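PDB 3DB2: putative NADPH-dependent oxidoreductase from Desulfitobacterium hafniense DCB-2, which is probably an NADPH-dependent oxidoreductase of the GFO/IDH/MocA type, with a Rossmann-fold nucleotide-binding domain and a second, C-terminal domain. Local coordinates for residues A87-P98 with V112-G123; W260-D268 with F297-V305. One frame throughout, in Å; residues are numbered along the deposited sequence.

Interaction 1 (A87-P98 with V112-G123); sequences ARSGKHIYVEKP and VIKETGVKFLCG
Tyr-94 lies beside Leu-121 and Gly-123 where strands 92-96 and 120-123 pair in parallel, their axes 4.7 Å apart at 15°. From CB the chain turns CG anti to the backbone N (chi1 177°), which lays the ring along the neighbouring strand: CD2 meets Leu-121 CD2 at the ring edge (4.0 Å), CE2 and CZ lie 3.8 and 3.9 Å from Gly-123 CA, and OH ends 3.5 Å from that CA. A beta carbon there would collide with this hydroxyl. The OH is hydrogen-bonded to Glu-306, so a phenylalanine here would probably keep the ring packing but leave that carboxylate without its mate. On the face shared by Ile-93, Val-95, Phe-120 and Cys-122, Phe-120 CD1 touches Ile-93 CG2 (3.6 Å) while its CE1 touches Val-95 CG1 (3.7 Å). The ladder runs from Ile-93 N to Lys-119 O (2.8 Å) through Val-95 N to Leu-121 O, straight at 170°, to Gly-123 N bonded to Val-95 O. This is the beta-alpha-beta unit in which helix 103-116 links the two strands; strand 120-123 forms one edge of the parallel Rossmann sheet within this chain, strand 92-96 pairs with strand 69-72, and helix 302-316 covers Leu-121 and Lys-119.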
loop_
_atom_site.group_PDB
_atom_site.type_symbol
_atom_site.label_atom_id
_atom_site.label_comp_id
_atom_site.label_asym_id
_atom_site.label_seq_id
_atom_site.Cartn_x
_atom_site.Cartn_y
_atom_site.Cartn_z
ATOM N N ALA C 87 33.353 -13.991 17.656
ATOM C CA ALA C 87 32.673 -14.866 18.598
ATOM C C ALA C 87 33.584 -15.990 19.068
ATOM O O ALA C 87 33.523 -16.406 20.240
ATOM C CB ALA C 87 31.399 -15.407 17.946
ATOM N N ARG C 88 34.443 -16.502 18.189
ATOM C CA ARG C 88 35.327 -17.585 18.643
ATOM C C ARG C 88 36.401 -17.079 19.598
ATOM O O ARG C 88 37.000 -17.919 20.288
ATOM C CB ARG C 88 35.944 -18.300 17.443
ATOM C CG ARG C 88 34.931 -18.793 16.440
ATOM C CD ARG C 88 35.582 -19.419 15.221
ATOM N NE ARG C 88 34.602 -20.335 14.615
ATOM C CZ ARG C 88 34.472 -20.658 13.339
ATOM N NH1 ARG C 88 35.291 -20.143 12.428
ATOM N NH2 ARG C 88 33.512 -21.512 12.991
ATOM N N SER C 89 36.643 -15.771 19.650
ATOM C CA SER C 89 37.506 -15.209 20.676
ATOM C C SER C 89 36.722 -14.741 21.893
ATOM O O SER C 89 37.245 -14.051 22.780
ATOM C CB SER C 89 38.320 -14.010 20.185
ATOM O OG SER C 89 39.462 -14.479 19.470
ATOM N N GLY C 90 35.449 -15.107 21.979
ATOM C CA GLY C 90 34.657 -14.849 23.170
ATOM C C GLY C 90 34.038 -13.473 23.205
ATOM O O GLY C 90 33.476 -13.075 24.220
ATOM N N LYS C 91 34.115 -12.710 22.110
ATOM C CA LYS C 91 33.477 -11.388 22.138
ATOM C C LYS C 91 31.983 -11.461 21.808
ATOM O O LYS C 91 31.608 -12.147 20.882
ATOM C CB LYS C 91 34.169 -10.436 21.171
ATOM C CG LYS C 91 35.700 -10.414 21.236
ATOM C CD LYS C 91 36.227 -10.254 22.659
ATOM C CE LYS C 91 37.720 -9.890 22.611
ATOM N NZ LYS C 91 38.215 -9.688 24.005
ATOM N N HIS C 92 31.208 -10.740 22.600
ATOM C CA HIS C 92 29.783 -10.502 22.354
ATOM C C HIS C 92 29.634 -9.647 21.105
ATOM O O HIS C 92 30.497 -8.845 20.736
ATOM C CB HIS C 92 29.159 -9.900 23.604
ATOM C CG HIS C 92 29.414 -10.756 24.815
ATOM N ND1 HIS C 92 30.009 -10.305 25.976
ATOM C CD2 HIS C 92 29.220 -12.060 25.060
ATOM C CE1 HIS C 92 30.114 -11.286 26.859
ATOM N NE2 HIS C 92 29.621 -12.402 26.328
ATOM N N ILE C 93 28.508 -9.800 20.374
ATOM C CA ILE C 93 28.408 -9.313 19.025
ATOM C C ILE C 93 27.261 -8.320 18.859
ATOM O O ILE C 93 26.114 -8.656 19.152
ATOM C CB ILE C 93 28.159 -10.468 18.036
ATOM C CG1 ILE C 93 29.194 -11.602 18.034
ATOM C CG2 ILE C 93 27.972 -9.902 16.640
ATOM C CD1 ILE C 93 30.563 -11.178 17.539
ATOM N N TYR C 94 27.581 -7.135 18.378
ATOM C CA TYR C 94 26.633 -6.232 17.724
ATOM C C TYR C 94 27.021 -6.260 16.234
ATOM O O TYR C 94 28.163 -6.010 15.846
ATOM C CB TYR C 94 26.571 -4.843 18.375
ATOM C CG TYR C 94 25.620 -3.940 17.612
ATOM C CD1 TYR C 94 26.042 -3.175 16.527
ATOM C CD2 TYR C 94 24.286 -3.863 17.970
ATOM C CE1 TYR C 94 25.214 -2.361 15.809
ATOM C CE2 TYR C 94 23.419 -3.041 17.260
ATOM C CZ TYR C 94 23.892 -2.301 16.202
ATOM O OH TYR C 94 23.071 -1.478 15.467
ATOM N N VAL C 95 26.035 -6.523 15.379
ATOM C CA VAL C 95 26.213 -6.402 13.945
ATOM C C VAL C 95 25.050 -5.574 13.362
ATOM O O VAL C 95 23.895 -5.643 13.787
ATOM C CB VAL C 95 26.391 -7.743 13.226
ATOM C CG1 VAL C 95 25.151 -8.600 13.226
ATOM C CG2 VAL C 95 26.853 -7.532 11.779
ATOM N N GLU C 96 25.392 -4.731 12.386
ATOM C CA GLU C 96 24.387 -3.905 11.747
ATOM C C GLU C 96 23.484 -4.809 10.912
ATOM O O GLU C 96 23.821 -5.918 10.504
ATOM C CB GLU C 96 24.937 -2.874 10.776
ATOM C CG GLU C 96 24.886 -1.468 11.339
ATOM C CD GLU C 96 23.475 -1.074 11.736
ATOM O OE1 GLU C 96 22.465 -1.660 11.289
ATOM O OE2 GLU C 96 23.404 -0.131 12.552
ATOM N N LYS C 97 22.292 -4.290 10.633
ATOM C CA LYS C 97 21.329 -5.000 9.850
ATOM C C LYS C 97 21.683 -5.191 8.345
ATOM O O LYS C 97 22.413 -4.215 7.948
ATOM C CB LYS C 97 19.913 -4.430 9.833
ATOM C CG LYS C 97 19.801 -2.938 9.886
ATOM C CD LYS C 97 20.469 -2.174 8.766
ATOM C CE LYS C 97 19.713 -2.357 7.454
ATOM N NZ LYS C 97 19.814 -1.066 6.691
ATOM N N PRO C 98 21.356 -6.097 7.407
ATOM C CA PRO C 98 20.697 -7.466 7.282
ATOM C C PRO C 98 21.806 -8.193 8.060
ATOM O O PRO C 98 22.951 -7.730 7.923
ATOM C CB PRO C 98 20.527 -7.767 5.849
ATOM C CG PRO C 98 21.602 -6.962 5.200
ATOM C CD PRO C 98 21.764 -5.724 6.024
ATOM N N VAL C 112 27.512 -20.223 14.847
ATOM C CA VAL C 112 28.657 -19.822 15.710
ATOM C C VAL C 112 28.206 -19.146 16.977
ATOM O O VAL C 112 28.886 -19.240 18.005
ATOM C CB VAL C 112 29.639 -18.974 14.887
ATOM C CG1 VAL C 112 29.169 -17.528 14.742
ATOM C CG2 VAL C 112 31.046 -18.998 15.503
ATOM N N ILE C 113 27.066 -18.445 16.980
ATOM C CA ILE C 113 26.515 -17.887 18.210
ATOM C C ILE C 113 25.989 -19.019 19.101
ATOM O O ILE C 113 26.225 -19.026 20.309
ATOM C CB ILE C 113 25.396 -16.874 17.944
ATOM C CG1 ILE C 113 25.843 -15.668 17.104
ATOM C CG2 ILE C 113 24.708 -16.370 19.212
ATOM C CD1 ILE C 113 27.051 -14.898 17.560
ATOM N N LYS C 114 25.306 -19.995 18.502
ATOM C CA LYS C 114 24.909 -21.165 19.288
ATOM C C LYS C 114 26.134 -21.811 19.928
ATOM O O LYS C 114 26.187 -21.932 21.156
ATOM C CB LYS C 114 24.139 -22.136 18.376
ATOM C CG LYS C 114 22.719 -21.690 18.052
ATOM C CD LYS C 114 21.952 -22.546 17.066
ATOM C CE LYS C 114 22.688 -22.812 15.769
ATOM N NZ LYS C 114 21.942 -23.656 14.783
ATOM N N GLU C 115 27.098 -22.184 19.098
ATOM C CA GLU C 115 28.351 -22.786 19.512
ATOM C C GLU C 115 29.002 -22.033 20.678
ATOM O O GLU C 115 29.235 -22.575 21.760
ATOM C CB GLU C 115 29.396 -22.816 18.395
ATOM C CG GLU C 115 29.409 -24.050 17.538
ATOM C CD GLU C 115 29.794 -23.798 16.092
ATOM O OE1 GLU C 115 30.502 -22.811 15.815
ATOM O OE2 GLU C 115 29.391 -24.606 15.214
ATOM N N THR C 116 29.312 -20.765 20.442
ATOM C CA THR C 116 30.098 -19.998 21.414
ATOM C C THR C 116 29.287 -19.486 22.583
ATOM O O THR C 116 29.832 -19.265 23.677
ATOM C CB THR C 116 30.795 -18.859 20.654
ATOM O OG1 THR C 116 29.810 -18.023 20.059
ATOM C CG2 THR C 116 31.589 -19.417 19.463
ATOM N N GLY C 117 27.989 -19.283 22.442
ATOM C CA GLY C 117 27.169 -18.781 23.531
ATOM C C GLY C 117 27.328 -17.327 23.870
ATOM O O GLY C 117 26.867 -16.861 24.919
ATOM N N VAL C 118 27.985 -16.531 23.029
ATOM C CA VAL C 118 28.027 -15.075 23.229
ATOM C C VAL C 118 26.677 -14.442 22.931
ATOM O O VAL C 118 25.857 -14.990 22.204
ATOM C CB VAL C 118 29.148 -14.479 22.355
ATOM C CG1 VAL C 118 30.473 -15.119 22.738
ATOM C CG2 VAL C 118 28.908 -14.682 20.887
ATOM N N LYS C 119 26.353 -13.322 23.521
ATOM C CA LYS C 119 25.294 -12.400 23.262
ATOM C C LYS C 119 25.447 -11.879 21.823
ATOM O O LYS C 119 26.536 -11.619 21.306
ATOM C CB LYS C 119 25.268 -11.214 24.210
ATOM C CG LYS C 119 25.200 -11.610 25.678
ATOM C CD LYS C 119 24.371 -12.868 25.895
ATOM C CE LYS C 119 24.031 -12.979 27.385
ATOM N NZ LYS C 119 22.884 -13.905 27.604
ATOM N N PHE C 120 24.305 -11.728 21.185
ATOM C CA PHE C 120 24.222 -11.291 19.795
ATOM C C PHE C 120 23.024 -10.368 19.617
ATOM O O PHE C 120 21.946 -10.806 20.039
ATOM C CB PHE C 120 24.121 -12.512 18.904
ATOM C CG PHE C 120 23.867 -12.184 17.440
ATOM C CD1 PHE C 120 24.959 -11.948 16.615
ATOM C CD2 PHE C 120 22.592 -12.114 16.896
ATOM C CE1 PHE C 120 24.756 -11.609 15.299
ATOM C CE2 PHE C 120 22.387 -11.773 15.575
ATOM C CZ PHE C 120 23.483 -11.536 14.780
ATOM N N LEU C 121 23.239 -9.243 18.963
ATOM C CA LEU C 121 22.159 -8.381 18.455
ATOM C C LEU C 121 22.475 -8.037 17.005
ATOM O O LEU C 121 23.576 -7.616 16.635
ATOM C CB LEU C 121 21.925 -7.163 19.339
ATOM C CG LEU C 121 20.823 -6.176 18.957
ATOM C CD1 LEU C 121 19.449 -6.816 19.068
ATOM C CD2 LEU C 121 20.865 -4.915 19.823
ATOM N N CYS C 122 21.479 -8.215 16.131
ATOM C CA CYS C 122 21.551 -7.681 14.768
ATOM C C CYS C 122 20.692 -6.424 14.754
ATOM O O CYS C 122 19.478 -6.497 14.911
ATOM C CB CYS C 122 21.095 -8.706 13.738
ATOM S SG CYS C 122 21.171 -8.042 12.064
ATOM N N GLY C 123 21.250 -5.240 14.647
ATOM C CA GLY C 123 20.640 -3.979 14.856
ATOM C C GLY C 123 19.686 -3.515 13.782
ATOM O O GLY C 123 20.081 -2.839 12.853
HETATM O O HOH W 1 32.688 -22.009 16.476
HETATM O O HOH W 2 31.168 -22.636 13.425
#

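Interaction 2 (W260-D268 with F297-V305); sequences WWSNSDVTD and FESVDHLRV
His-302 holds CG between its backbone N and carbonyl carbon (chi1 63°), while Trp-261 holds its CG anti to the backbone N (chi1 -167°); these rotations bring the CE1 corner of the imidazole over the indole face. His-302 CE1 stands 3.3 Å above the indole plane, over its centre, and with planes at 47° the pair is oblique. NE2 of His-302 donates to Trp-261 O at 3.0 Å, in the carbonyl plane and on a lone pair, though the bond is bent. The same N-H is shared with Thr-267 OG1, a second, longer hydrogen bond of 3.3 Å in the ring plane, and ND1 bonds to Ser-125, so partners at both nitrogens help fix the ring's rotation. Asp-301 is the N-cap of helix 302-316: its OD1 accepts from Arg-304 N and, from the opposite face of the carboxylate, from Ser-264 OG at 2.6 Å. Ser-264 CB packs on Leu-303 CG (3.6 Å). Asp-268 OD2 takes Val-300 N on its anti lone pair at 3.0 Å, and the carboxylate also accepts from Gly-130 N and Ala-131 N. A water accepts from Asp-268 N and lies within hydrogen-bonding distance of the Ser-264 and Val-300 carbonyls, though it may not serve both at once. The loop between strands 250-256 and 271-278 is fastened to the start of helix 302-316, with helix 15-24 touching Ser-262, Ser-264 and Leu-303.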
loop_
_atom_site.group_PDB
_atom_site.type_symbol
_atom_site.label_atom_id
_atom_site.label_comp_id
_atom_site.label_asym_id
_atom_site.label_seq_id
_atom_site.Cartn_x
_atom_site.Cartn_y
_atom_site.Cartn_z
ATOM N N TRP C 260 16.263 12.429 9.261
ATOM C CA TRP C 260 16.690 12.579 10.649
ATOM C C TRP C 260 17.044 11.271 11.354
ATOM O O TRP C 260 17.236 11.255 12.571
ATOM C CB TRP C 260 15.600 13.309 11.462
ATOM C CG TRP C 260 15.537 14.724 10.994
ATOM C CD1 TRP C 260 14.875 15.240 9.913
ATOM C CD2 TRP C 260 16.208 15.809 11.655
ATOM N NE1 TRP C 260 15.099 16.606 9.867
ATOM C CE2 TRP C 260 15.904 16.971 10.913
ATOM C CE3 TRP C 260 17.022 15.892 12.792
ATOM C CZ2 TRP C 260 16.420 18.193 11.320
ATOM C CZ3 TRP C 260 17.526 17.126 13.176
ATOM C CH2 TRP C 260 17.218 18.271 12.431
ATOM N N TRP C 261 17.153 10.190 10.623
ATOM C CA TRP C 261 17.551 8.899 11.135
ATOM C C TRP C 261 18.865 8.937 11.932
ATOM O O TRP C 261 18.936 8.429 13.055
ATOM C CB TRP C 261 17.686 7.935 9.969
ATOM C CG TRP C 261 17.802 6.508 10.386
ATOM C CD1 TRP C 261 18.949 5.769 10.303
ATOM C CD2 TRP C 261 16.801 5.638 10.935
ATOM N NE1 TRP C 261 18.713 4.503 10.765
ATOM C CE2 TRP C 261 17.419 4.387 11.155
ATOM C CE3 TRP C 261 15.447 5.791 11.257
ATOM C CZ2 TRP C 261 16.735 3.301 11.682
ATOM C CZ3 TRP C 261 14.762 4.714 11.783
ATOM C CH2 TRP C 261 15.403 3.481 11.993
ATOM N N SER C 262 19.892 9.545 11.349
ATOM C CA SER C 262 21.208 9.584 11.990
ATOM C C SER C 262 21.234 10.407 13.271
ATOM O O SER C 262 21.996 10.127 14.202
ATOM C CB SER C 262 22.224 10.081 10.932
ATOM O OG SER C 262 22.077 11.485 10.753
ATOM N N ASN C 263 20.384 11.422 13.355
ATOM C CA ASN C 263 20.216 12.256 14.529
ATOM C C ASN C 263 19.319 11.566 15.565
ATOM O O ASN C 263 18.210 12.012 15.837
ATOM C CB ASN C 263 19.649 13.593 14.064
ATOM C CG ASN C 263 20.252 14.001 12.723
ATOM O OD1 ASN C 263 19.919 13.533 11.637
ATOM N ND2 ASN C 263 21.204 14.914 12.794
ATOM N N SER C 264 19.822 10.455 16.097
ATOM C CA SER C 264 19.051 9.365 16.714
ATOM C C SER C 264 18.313 9.816 17.970
ATOM O O SER C 264 17.214 9.301 18.237
ATOM C CB SER C 264 19.881 8.111 16.852
ATOM O OG SER C 264 20.926 8.348 17.755
ATOM N N ASP C 265 18.791 10.791 18.754
ATOM C CA ASP C 265 18.019 11.183 19.910
ATOM C C ASP C 265 16.804 12.063 19.591
ATOM O O ASP C 265 15.978 12.271 20.495
ATOM C CB ASP C 265 18.854 11.947 20.936
ATOM C CG ASP C 265 19.553 13.177 20.408
ATOM O OD1 ASP C 265 19.558 13.423 19.183
ATOM O OD2 ASP C 265 20.130 13.889 21.268
ATOM N N VAL C 266 16.683 12.546 18.378
ATOM C CA VAL C 266 15.544 13.368 17.988
ATOM C C VAL C 266 14.768 12.857 16.778
ATOM O O VAL C 266 13.866 13.499 16.228
ATOM C CB VAL C 266 16.003 14.825 17.700
ATOM C CG1 VAL C 266 16.405 15.534 18.979
ATOM C CG2 VAL C 266 17.156 14.863 16.706
ATOM N N THR C 267 15.092 11.667 16.297
ATOM C CA THR C 267 14.435 11.079 15.138
ATOM C C THR C 267 12.910 11.039 15.312
ATOM O O THR C 267 12.182 11.400 14.391
ATOM C CB THR C 267 14.900 9.642 14.905
ATOM O OG1 THR C 267 16.303 9.709 14.607
ATOM C CG2 THR C 267 14.258 8.995 13.678
ATOM N N ASP C 268 12.475 10.613 16.500
ATOM C CA ASP C 268 11.027 10.559 16.733
ATOM C C ASP C 268 10.322 11.901 16.602
ATOM O O ASP C 268 9.114 11.961 16.340
ATOM C CB ASP C 268 10.768 10.014 18.123
ATOM C CG ASP C 268 10.773 8.507 18.247
ATOM O OD1 ASP C 268 10.034 7.845 17.486
ATOM O OD2 ASP C 268 11.510 7.948 19.099
ATOM N N PHE C 297 4.143 10.748 21.920
ATOM C CA PHE C 297 4.917 9.680 22.504
ATOM C C PHE C 297 6.333 10.175 22.830
ATOM O O PHE C 297 6.839 11.122 22.206
ATOM C CB PHE C 297 5.000 8.443 21.576
ATOM C CG PHE C 297 5.385 8.815 20.152
ATOM C CD1 PHE C 297 6.710 8.998 19.785
ATOM C CD2 PHE C 297 4.411 8.991 19.186
ATOM C CE1 PHE C 297 7.032 9.364 18.503
ATOM C CE2 PHE C 297 4.734 9.368 17.905
ATOM C CZ PHE C 297 6.057 9.569 17.553
ATOM N N GLU C 298 7.012 9.551 23.792
ATOM C CA GLU C 298 8.348 9.999 24.121
ATOM C C GLU C 298 9.318 9.523 23.034
ATOM O O GLU C 298 9.121 8.476 22.415
ATOM C CB GLU C 298 8.859 9.456 25.453
ATOM C CG GLU C 298 8.114 9.932 26.689
ATOM C CD GLU C 298 8.073 11.443 26.820
ATOM O OE1 GLU C 298 9.130 12.063 27.063
ATOM O OE2 GLU C 298 6.954 11.996 26.697
ATOM N N SER C 299 10.367 10.297 22.854
ATOM C CA SER C 299 11.450 9.963 21.936
ATOM C C SER C 299 12.330 8.899 22.582
ATOM O O SER C 299 12.440 8.890 23.799
ATOM C CB SER C 299 12.294 11.194 21.612
ATOM O OG SER C 299 11.533 12.159 20.910
ATOM N N VAL C 300 12.951 8.073 21.748
ATOM C CA VAL C 300 13.910 7.057 22.116
ATOM C C VAL C 300 15.083 7.172 21.151
ATOM O O VAL C 300 14.827 7.200 19.928
ATOM C CB VAL C 300 13.319 5.633 21.999
ATOM C CG1 VAL C 300 14.324 4.561 22.369
ATOM C CG2 VAL C 300 12.072 5.529 22.851
ATOM N N ASP C 301 16.274 7.235 21.713
ATOM C CA ASP C 301 17.543 7.262 20.986
ATOM C C ASP C 301 17.801 5.848 20.441
ATOM O O ASP C 301 18.486 5.041 21.067
ATOM C CB ASP C 301 18.709 7.727 21.852
ATOM C CG ASP C 301 19.950 8.022 21.023
ATOM O OD1 ASP C 301 20.099 7.373 19.970
ATOM O OD2 ASP C 301 20.769 8.902 21.383
ATOM N N HIS C 302 17.214 5.584 19.281
ATOM C CA HIS C 302 17.139 4.224 18.719
ATOM C C HIS C 302 18.506 3.594 18.544
ATOM O O HIS C 302 18.689 2.394 18.770
ATOM C CB HIS C 302 16.338 4.284 17.434
ATOM C CG HIS C 302 16.820 5.078 16.272
ATOM N ND1 HIS C 302 17.468 4.520 15.182
ATOM C CD2 HIS C 302 16.761 6.404 16.014
ATOM C CE1 HIS C 302 17.768 5.466 14.317
ATOM N NE2 HIS C 302 17.351 6.631 14.799
ATOM N N LEU C 303 19.510 4.394 18.159
ATOM C CA LEU C 303 20.822 3.778 17.888
ATOM C C LEU C 303 21.554 3.545 19.200
ATOM O O LEU C 303 22.211 2.535 19.444
ATOM C CB LEU C 303 21.636 4.674 16.943
ATOM C CG LEU C 303 21.017 4.982 15.588
ATOM C CD1 LEU C 303 21.969 5.841 14.767
ATOM C CD2 LEU C 303 20.682 3.690 14.863
ATOM N N ARG C 304 21.447 4.496 20.130
ATOM C CA ARG C 304 22.084 4.340 21.431
ATOM C C ARG C 304 21.508 3.190 22.236
ATOM O O ARG C 304 22.237 2.360 22.779
ATOM C CB ARG C 304 21.918 5.630 22.242
ATOM C CG ARG C 304 22.405 5.526 23.673
ATOM C CD ARG C 304 22.420 6.906 24.327
ATOM N NE ARG C 304 22.722 6.815 25.753
ATOM C CZ ARG C 304 22.746 7.836 26.595
ATOM N NH1 ARG C 304 22.483 9.072 26.220
ATOM N NH2 ARG C 304 23.035 7.627 27.873
ATOM N N VAL C 305 20.173 3.118 22.312
ATOM C CA VAL C 305 19.561 2.089 23.154
ATOM C C VAL C 305 19.831 0.693 22.609
ATOM O O VAL C 305 19.891 -0.241 23.421
ATOM C CB VAL C 305 18.051 2.259 23.367
ATOM C CG1 VAL C 305 17.778 3.568 24.082
ATOM C CG2 VAL C 305 17.293 2.159 22.040
HETATM O O HOH W 3 14.233 9.598 18.442
#

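Overall arrangement
Interaction 1 lies within the Rossmann domain, whereas interaction 2 ties a loop between two strands of the mixed sheet to the start of helix 302-316. Both are partly buried, but the chemistry differs: a repetitive backbone ladder with apolar side chains on its faces in 87-98 with 112-123, against individual side-chain bonds, a capped helix end and a bridging water in 260-268 with 297-305. Their centres are 24 Å apart and their nearest atoms about 5 Å, without touching. Helix 302-316 is common ground: interaction 2 holds its first turn, while residues further along it, among them Glu-306, Val-310 and Ile-314, meet side chains of interaction 1.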